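Local coordinates for Alr4995 protein (Nostoc sp., PDB 6LRF) that acts as a bifunctional enzyme, an arginine dihydrolase that is also an ornithine cyclodeaminase, at residues R4-M9 and L265-T270. Sequence-based numbering, arbitrary orientation.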
loop_
_atom_site.group_PDB
_atom_site.type_symbol
_atom_site.label_atom_id
_atom_site.label_comp_id
_atom_site.label_asym_id
_atom_site.label_seq_id
_atom_site.Cartn_x
_atom_site.Cartn_y
_atom_site.Cartn_z
ATOM N N ARG B 4 44.791 -21.732 45.738
ATOM C CA ARG B 4 44.422 -20.704 46.720
ATOM C C ARG B 4 43.905 -19.408 46.075
ATOM O O ARG B 4 44.455 -18.317 46.300
ATOM C CB ARG B 4 45.618 -20.376 47.621
ATOM C CG ARG B 4 46.173 -21.577 48.376
ATOM C CD ARG B 4 46.733 -21.169 49.744
ATOM N NE ARG B 4 47.866 -20.246 49.650
ATOM C CZ ARG B 4 47.833 -18.976 50.039
ATOM N NH1 ARG B 4 48.918 -18.225 49.911
ATOM N NH2 ARG B 4 46.723 -18.458 50.566
ATOM N N ILE B 5 42.829 -19.527 45.306
ATOM C CA ILE B 5 42.261 -18.400 44.561
ATOM C C ILE B 5 41.513 -17.413 45.470
ATOM O O ILE B 5 40.768 -17.823 46.357
ATOM C CB ILE B 5 41.304 -18.914 43.450
ATOM C CG1 ILE B 5 42.060 -19.854 42.501
ATOM C CG2 ILE B 5 40.691 -17.757 42.674
ATOM C CD1 ILE B 5 41.185 -20.505 41.445
ATOM N N ARG B 6 41.725 -16.114 45.248
ATOM C CA ARG B 6 41.049 -15.073 46.025
ATOM C C ARG B 6 40.046 -14.282 45.181
ATOM O O ARG B 6 40.339 -13.904 44.048
ATOM C CB ARG B 6 42.065 -14.095 46.628
ATOM C CG ARG B 6 43.254 -14.747 47.324
ATOM C CD ARG B 6 44.203 -13.687 47.892
ATOM N NE ARG B 6 43.652 -12.989 49.053
ATOM C CZ ARG B 6 43.871 -13.354 50.315
ATOM N NH1 ARG B 6 44.621 -14.426 50.587
ATOM N NH2 ARG B 6 43.332 -12.651 51.306
ATOM N N PHE B 7 38.876 -14.022 45.755
ATOM C CA PHE B 7 37.871 -13.138 45.163
ATOM C C PHE B 7 37.605 -11.973 46.088
ATOM O O PHE B 7 37.625 -12.129 47.307
ATOM C CB PHE B 7 36.555 -13.870 44.903
ATOM C CG PHE B 7 36.635 -14.889 43.815
ATOM C CD1 PHE B 7 36.305 -14.550 42.505
ATOM C CD2 PHE B 7 37.041 -16.188 44.097
ATOM C CE1 PHE B 7 36.380 -15.488 41.484
ATOM C CE2 PHE B 7 37.118 -17.144 43.084
ATOM C CZ PHE B 7 36.783 -16.792 41.770
ATOM N N LEU B 8 37.355 -10.808 45.504
ATOM C CA LEU B 8 36.971 -9.633 46.267
ATOM C C LEU B 8 35.466 -9.441 46.200
ATOM O O LEU B 8 34.896 -9.480 45.108
ATOM C CB LEU B 8 37.668 -8.408 45.715
ATOM C CG LEU B 8 37.311 -7.096 46.375
ATOM C CD1 LEU B 8 37.787 -7.143 47.816
ATOM C CD2 LEU B 8 37.978 -6.000 45.603
HETATM N N MSE B 9 34.821 -9.247 47.350
HETATM C CA MSE B 9 33.390 -8.934 47.383
HETATM C C MSE B 9 33.113 -7.745 48.287
HETATM O O MSE B 9 34.022 -7.164 48.864
HETATM C CB MSE B 9 32.571 -10.137 47.847
HETATM C CG MSE B 9 32.687 -11.327 46.926
HETATM SE SE MSE B 9 31.522 -12.851 47.391
HETATM C CE MSE B 9 29.756 -12.014 47.139
ATOM N N LEU B 265 29.098 -9.402 41.346
ATOM C CA LEU B 265 29.291 -9.259 42.785
ATOM C C LEU B 265 30.690 -9.701 43.247
ATOM O O LEU B 265 31.020 -9.590 44.429
ATOM C CB LEU B 265 28.207 -10.055 43.524
ATOM C CG LEU B 265 26.815 -9.410 43.459
ATOM C CD1 LEU B 265 25.727 -10.364 43.969
ATOM C CD2 LEU B 265 26.804 -8.095 44.232
ATOM N N THR B 266 31.501 -10.181 42.303
ATOM C CA THR B 266 32.819 -10.742 42.589
ATOM C C THR B 266 33.903 -10.157 41.682
ATOM O O THR B 266 33.640 -9.757 40.548
ATOM C CB THR B 266 32.856 -12.294 42.405
ATOM O OG1 THR B 266 32.802 -12.622 41.005
ATOM C CG2 THR B 266 31.710 -12.985 43.143
ATOM N N LEU B 267 35.133 -10.137 42.181
ATOM C CA LEU B 267 36.290 -9.824 41.358
ATOM C C LEU B 267 37.400 -10.817 41.691
ATOM O O LEU B 267 37.817 -10.924 42.846
ATOM C CB LEU B 267 36.740 -8.385 41.596
ATOM C CG LEU B 267 37.992 -7.919 40.858
ATOM C CD1 LEU B 267 37.789 -7.939 39.351
ATOM C CD2 LEU B 267 38.377 -6.539 41.328
ATOM N N ARG B 268 37.860 -11.567 40.697
ATOM C CA ARG B 268 38.979 -12.476 40.913
ATOM C C ARG B 268 40.288 -11.686 40.972
ATOM O O ARG B 268 40.686 -11.056 39.993
ATOM C CB ARG B 268 39.034 -13.533 39.811
ATOM C CG ARG B 268 40.247 -14.445 39.879
ATOM C CD ARG B 268 39.997 -15.773 39.173
ATOM N NE ARG B 268 41.199 -16.611 39.164
ATOM C CZ ARG B 268 41.184 -17.928 38.983
ATOM N NH1 ARG B 268 40.029 -18.554 38.803
ATOM N NH2 ARG B 268 42.317 -18.618 38.997
ATOM N N VAL B 269 40.953 -11.693 42.123
ATOM C CA VAL B 269 42.148 -10.867 42.266
ATOM C C VAL B 269 43.429 -11.715 42.153
ATOM O O VAL B 269 44.546 -11.191 42.226
ATOM C CB VAL B 269 42.120 -10.097 43.590
ATOM C CG1 VAL B 269 41.106 -8.988 43.509
ATOM C CG2 VAL B 269 41.777 -11.045 44.748
ATOM N N THR B 270 43.236 -13.016 41.945
ATOM C CA THR B 270 44.314 -13.975 41.671
ATOM C C THR B 270 44.324 -14.379 40.203
ATOM O O THR B 270 43.701 -15.369 39.818
ATOM C CB THR B 270 44.169 -15.258 42.539
ATOM O OG1 THR B 270 44.309 -14.907 43.914
ATOM C CG2 THR B 270 45.239 -16.293 42.190
#
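Leu8 and Leu267 form a hydrogen-bonded antiparallel pair, joined in both directions: Leu8 N gives a nearly straight bond of 2.7 Å to Leu267 O, and Leu267 N returns one to Leu8 O in the plane of that carbonyl. This is the tightly packed half of the contact. The two leucines share one face of the sheet, where Leu8 CB lies 4.1 Å from Val269 CG1, and Trp100 and Phe101 of helix 93-103 close over this greasy patch; branched aliphatic residues suit such a dry layer. On the other face Phe7 pairs with Arg268, its ring slanting across the arginine's aliphatic root, Phe7 CE1 3.7 Å from Arg268 CB, while Leu48 of helix 34-49 packs against the ring.

Toward Ile5 and Thr270 regular strand pairing ends, though Val269 N still bonds to Arg6 O, and the contact becomes looser and partly solvent-exposed. Here a side chain replaces a backbone acceptor: Thr270 OG1, turned beside its own N (chi1 -64°), takes the N-H of Arg6 at 3.1 Å. Arg6 itself carries its charge away to Asp55. Arg268 runs extended, CG anti to the backbone N (chi1 174°), long enough to bring its guanidinium under Ile5, whose CG2 sits 3.7 Å above the centre of the plane. NE bonds almost straight to Thr270 O at 2.9 Å, which fixes the turn of the flat group. An alanine here lacks the guanidinium, and would probably leave Thr270 O without this donor and Ile5 with a gap beneath it. With strand 53-56 bonded parallel along the far edge of strand 6-9, the pairing joins the chain's start to a segment some 260 residues on, probably closing the N-terminal domain on itself, as in the alpha/beta propeller of the guanidino-group modifying enzymes.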